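Local coordinates for protein inorganic pyrophosphatase (Anaplasma phagocytophilum, PDB 3LD3) that probably hydrolyses inorganic pyrophosphate to two phosphate ions with the help of magnesium, working as a homohexamer of the PPase family, at residues G113-N118 and H158-Y163; E123-L128 and K184-S189. One frame throughout, in Å; residues are numbered along the deposited sequence. Where two conformers were deposited one is given.

Contact 1: residues G113-N118 and H158-Y163; sequences GVLMMN and HFFSFY. With PO4 (phosphate ion), chain C.
Met117 lays its thioether end against the root of the Phe160 ring, and this overlap carries most of the contact. Met117 CE comes within 3.7 Å of Phe160 CG, while Met117 SD lies 3.8 Å from Phe160 CB. The sulfur sits 4.5 Å from the centroid of the Phe160 ring and 36° off its normal, an oblique Met-aromatic contact in which the methionine chain lies roughly perpendicular to the phenylalanine. A bend at the last torsion of Met117 (chi3 61°) folds the methyl back so that carbon and sulfur both touch the phenylalanine. Leu115, two residues earlier on the same side of the strand, adds a looser apolar touch from CD2 to Phe160 CD2 at 4.5 Å. In this way helix 150-162 is seated on strand 106-119 of the curled sheet, the OB-fold-like beta barrel of family I pyrophosphatases, and the side chain of Lys126 from the neighbouring strand packs on both Met117 and Phe160. On the other side of Phe160, one ring face is covered by Phe159 CD2, 3.8 Å above its centre, and the Phe159 ring in turn packs against Tyr163. Tyr163, a predicted substrate-binding residue, donates from OH to O3 of a phosphate ion at 2.6 Å, the oxygen lying near the plane of the ring. The ion, probably from the crystallisation liquor, is also hydrogen-bonded by Arg65, Lys121 and Lys164.

Contact 2: residues E123-L128 and K184-S189; sequences EDAKVL and KELIRS
The backbones stay well apart: the closest CA atoms, those of Val127 and Ile187, are 8.7 Å from each other, and no hydrogen bond crosses between segment 123-128, which enters regular strand at Lys126, and the helical segment 184-189. Apolar side chains bridge the gap. Leu186 reaches out from the helix with CG anti to its backbone nitrogen (chi1 -179°) and divides its two methyls between two partners. Leu186 CD1 meets Ala125 CB at 3.8 Å, and Leu186 CD2 lies 4.1 Å from Val127 CG2, the valine and leucine running alongside one another in opposite senses. The other valine methyl faces the next helical residue, Val127 CG1 coming 4.3 Å from Ile187 CD1, so Val127 uses both branches against the helix. Lys126 points away from the helix. Its NZ makes a weak, 3.0 Å hydrogen bond within a salt bridge to OD1 of Asp124, a predicted magnesium ligand; Asp92 and Tyr77 also bind this ammonium group, which therefore lies among acids predicted to hold magnesium. Helix 180-195 covers the side of strand 122-131 opposite to the Lys126 side chain; Ile187 also touches Pro111 of strand 106-119, while Val127 is hydrogen-bonded through its backbone to strand 92-95 and Leu128 packs on helix 150-162.

How the contacts relate
The centres of the two contacts lie about 13 Å apart, joined by the antiparallel pairing of strands 106-119 and 122-131. Leu115 N meets Lys126 O at 2.8 Å and Gly113 O meets Leu128 N at 2.9 Å, both probable hydrogen bonds. Along the chain the segments alternate: the two strands come first, then helix 150-162 of contact 1, and finally helix 180-195 of contact 2. Contact 1 packs helix 150-162 on strand 106-119 and contact 2 packs helix 180-195 on strand 122-131, each helix also reaching the other strand. Contact 1 ends at Tyr163, a predicted substrate residue just after its helix; contact 2 begins beside Asp124, a predicted magnesium ligand near the start of its strand.

Contact 1: residues G113-N118 and H158-Y163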
# COMPACT_ATOMS: atom_id res chain seq x y z
N GLY A 113 5.33 23.02 -18.84
CA GLY A 113 5.65 24.27 -18.17
C GLY A 113 6.89 24.11 -17.33
O GLY A 113 7.51 23.03 -17.28
N VAL A 114 7.28 25.18 -16.69
CA VAL A 114 8.44 25.14 -15.82
C VAL A 114 8.26 26.13 -14.69
O VAL A 114 7.78 27.25 -14.91
CB VAL A 114 9.73 25.38 -16.62
CG1 VAL A 114 9.64 26.66 -17.47
CG2 VAL A 114 10.92 25.35 -15.72
N LEU A 115 8.60 25.69 -13.48
CA LEU A 115 8.54 26.55 -12.32
C LEU A 115 9.94 27.03 -12.07
O LEU A 115 10.85 26.25 -11.77
CB LEU A 115 8.00 25.80 -11.10
CG LEU A 115 7.81 26.60 -9.82
CD1 LEU A 115 6.87 27.81 -10.04
CD2 LEU A 115 7.29 25.65 -8.69
N MET A 116 10.15 28.35 -12.19
CA MET A 116 11.45 28.91 -11.91
C MET A 116 11.68 29.04 -10.40
O MET A 116 10.78 29.41 -9.65
CB MET A 116 11.62 30.29 -12.57
CG MET A 116 11.29 30.34 -14.04
SD MET A 116 12.07 29.08 -15.07
CE MET A 116 13.84 29.43 -14.92
N MET A 117 12.89 28.74 -9.97
CA MET A 117 13.25 28.90 -8.60
C MET A 117 14.75 28.94 -8.49
O MET A 117 15.47 28.39 -9.34
CB MET A 117 12.68 27.75 -7.74
CG MET A 117 13.29 26.42 -8.00
SD MET A 117 12.35 25.11 -7.13
CE MET A 117 10.75 25.28 -7.90
N ASN A 118 15.21 29.62 -7.44
CA ASN A 118 16.61 29.70 -7.08
C ASN A 118 16.78 29.06 -5.71
O ASN A 118 15.98 29.29 -4.82
CB ASN A 118 17.06 31.15 -7.00
CG ASN A 118 17.05 31.83 -8.34
OD1 ASN A 118 16.73 33.02 -8.44
ND2 ASN A 118 17.39 31.09 -9.40
N HIS A 158 4.23 25.53 -3.32
CA HIS A 158 4.26 25.39 -1.86
C HIS A 158 5.29 24.31 -1.43
O HIS A 158 6.10 24.51 -0.49
CB HIS A 158 2.83 25.10 -1.38
CG HIS A 158 2.71 24.87 0.09
ND1 HIS A 158 3.08 23.69 0.68
CD2 HIS A 158 2.26 25.68 1.09
CE1 HIS A 158 2.86 23.77 1.98
NE2 HIS A 158 2.39 24.98 2.26
N PHE A 159 5.27 23.17 -2.11
CA PHE A 159 6.20 22.10 -1.82
C PHE A 159 7.66 22.59 -1.86
O PHE A 159 8.43 22.35 -0.95
CB PHE A 159 5.98 20.89 -2.76
CG PHE A 159 6.96 19.76 -2.55
CD1 PHE A 159 6.74 18.81 -1.56
CD2 PHE A 159 8.12 19.68 -3.30
CE1 PHE A 159 7.67 17.77 -1.33
CE2 PHE A 159 9.05 18.66 -3.08
CZ PHE A 159 8.82 17.70 -2.10
N PHE A 160 8.05 23.23 -2.95
CA PHE A 160 9.44 23.64 -3.08
C PHE A 160 9.76 24.81 -2.14
O PHE A 160 10.89 24.91 -1.65
CB PHE A 160 9.77 23.94 -4.55
CG PHE A 160 9.89 22.68 -5.37
CD1 PHE A 160 10.98 21.84 -5.17
CD2 PHE A 160 8.87 22.28 -6.20
CE1 PHE A 160 11.08 20.62 -5.85
CE2 PHE A 160 8.97 21.09 -6.89
CZ PHE A 160 10.08 20.27 -6.73
N SER A 161 8.74 25.60 -1.82
CA SER A 161 8.90 26.73 -0.89
C SER A 161 9.22 26.27 0.53
O SER A 161 9.93 26.98 1.27
CB SER A 161 7.66 27.63 -0.87
OG SER A 161 7.53 28.39 -2.05
N PHE A 162 8.72 25.08 0.93
CA PHE A 162 8.72 24.71 2.35
C PHE A 162 9.38 23.39 2.71
O PHE A 162 9.71 23.15 3.88
CB PHE A 162 7.28 24.79 2.92
CG PHE A 162 6.68 26.17 2.83
CD1 PHE A 162 7.27 27.25 3.48
CD2 PHE A 162 5.53 26.40 2.08
CE1 PHE A 162 6.73 28.51 3.36
CE2 PHE A 162 4.98 27.67 1.96
CZ PHE A 162 5.58 28.73 2.60
N TYR A 163 9.60 22.52 1.73
CA TYR A 163 10.12 21.19 2.05
C TYR A 163 11.52 21.14 2.61
O TYR A 163 11.88 20.16 3.27
CB TYR A 163 10.01 20.21 0.87
CG TYR A 163 11.06 20.25 -0.20
CD1 TYR A 163 11.70 19.09 -0.61
CD2 TYR A 163 11.42 21.44 -0.83
CE1 TYR A 163 12.63 19.11 -1.67
CE2 TYR A 163 12.35 21.46 -1.85
CZ TYR A 163 12.94 20.28 -2.27
OH TYR A 163 13.84 20.31 -3.33
P PO4 C . 17.11 18.50 -4.10
O1 PO4 C . 17.63 19.90 -4.25
O2 PO4 C . 18.02 17.67 -3.20
O3 PO4 C . 15.74 18.50 -3.46
O4 PO4 C . 17.02 17.87 -5.49

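Contact 2: residues E123-L128 and K184-S189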
# COMPACT_ATOMS: atom_id res chain seq x y z
N GLU A 123 20.43 28.42 -9.93
CA GLU A 123 19.18 28.29 -10.71
C GLU A 123 18.73 26.84 -10.74
O GLU A 123 19.48 25.97 -11.19
CB GLU A 123 19.40 28.81 -12.14
N ASP A 124 17.52 26.56 -10.26
CA ASP A 124 17.09 25.16 -10.10
C ASP A 124 15.65 24.94 -10.53
O ASP A 124 14.84 24.35 -9.80
CB ASP A 124 17.30 24.70 -8.65
CG ASP A 124 17.40 23.19 -8.51
OD1 ASP A 124 17.47 22.45 -9.53
OD2 ASP A 124 17.41 22.71 -7.36
N ALA A 125 15.34 25.39 -11.75
CA ALA A 125 14.00 25.29 -12.30
C ALA A 125 13.52 23.86 -12.31
O ALA A 125 14.31 22.94 -12.46
CB ALA A 125 13.96 25.87 -13.72
N LYS A 126 12.21 23.68 -12.18
CA LYS A 126 11.58 22.36 -12.21
C LYS A 126 10.60 22.32 -13.38
O LYS A 126 9.63 23.03 -13.39
CB LYS A 126 10.85 22.08 -10.91
CG LYS A 126 11.74 22.13 -9.65
CD LYS A 126 12.98 21.20 -9.74
CE LYS A 126 13.82 21.37 -8.45
NZ LYS A 126 15.17 20.81 -8.53
N VAL A 127 10.88 21.48 -14.37
CA VAL A 127 10.00 21.30 -15.49
C VAL A 127 8.81 20.45 -15.02
O VAL A 127 8.99 19.51 -14.22
CB VAL A 127 10.74 20.60 -16.65
CG1 VAL A 127 9.79 20.19 -17.82
CG2 VAL A 127 11.85 21.49 -17.18
N LEU A 128 7.62 20.81 -15.46
CA LEU A 128 6.40 20.04 -15.28
C LEU A 128 5.99 19.37 -16.59
O LEU A 128 5.95 20.01 -17.63
CB LEU A 128 5.25 20.91 -14.79
CG LEU A 128 3.91 20.23 -14.48
CD1 LEU A 128 4.03 19.19 -13.32
CD2 LEU A 128 2.77 21.25 -14.16
N LYS A 184 10.44 23.99 -23.00
CA LYS A 184 11.16 23.37 -24.10
C LYS A 184 12.48 24.08 -24.43
O LYS A 184 13.47 23.43 -24.74
CB LYS A 184 10.23 23.19 -25.34
CG LYS A 184 9.09 22.22 -25.03
CD LYS A 184 8.18 21.85 -26.20
CE LYS A 184 7.19 22.87 -26.48
NZ LYS A 184 6.23 22.61 -27.64
N GLU A 185 12.52 25.42 -24.36
CA GLU A 185 13.76 26.13 -24.68
C GLU A 185 14.81 25.90 -23.59
O GLU A 185 16.00 25.77 -23.89
CB GLU A 185 13.48 27.63 -24.92
CG GLU A 185 14.69 28.43 -25.34
CD GLU A 185 15.19 28.15 -26.74
OE1 GLU A 185 14.48 27.49 -27.54
OE2 GLU A 185 16.31 28.62 -27.04
N LEU A 186 14.37 25.81 -22.34
CA LEU A 186 15.27 25.46 -21.22
C LEU A 186 15.94 24.09 -21.46
O LEU A 186 17.16 23.91 -21.26
CB LEU A 186 14.49 25.46 -19.91
CG LEU A 186 15.23 25.15 -18.60
CD1 LEU A 186 14.68 25.96 -17.42
CD2 LEU A 186 15.17 23.65 -18.30
N ILE A 187 15.12 23.12 -21.85
CA ILE A 187 15.59 21.77 -22.18
C ILE A 187 16.57 21.79 -23.36
O ILE A 187 17.64 21.19 -23.31
CB ILE A 187 14.39 20.82 -22.41
CG1 ILE A 187 13.58 20.64 -21.11
CG2 ILE A 187 14.86 19.45 -22.96
CD1 ILE A 187 12.23 20.03 -21.32
N ARG A 188 16.22 22.52 -24.41
CA ARG A 188 17.11 22.68 -25.56
C ARG A 188 18.50 23.15 -25.12
O ARG A 188 19.51 22.57 -25.52
CB ARG A 188 16.51 23.70 -26.57
CG ARG A 188 17.55 24.47 -27.36
CD ARG A 188 16.91 25.58 -28.17
NE ARG A 188 17.91 26.27 -28.97
CZ ARG A 188 18.32 25.82 -30.15
NH1 ARG A 188 17.85 24.67 -30.62
NH2 ARG A 188 19.23 26.50 -30.83
N SER A 189 18.53 24.22 -24.32
CA SER A 189 19.77 24.77 -23.76
C SER A 189 20.58 23.75 -22.99
O SER A 189 21.80 23.70 -23.13
CB SER A 189 19.49 25.96 -22.86
OG SER A 189 19.10 27.05 -23.66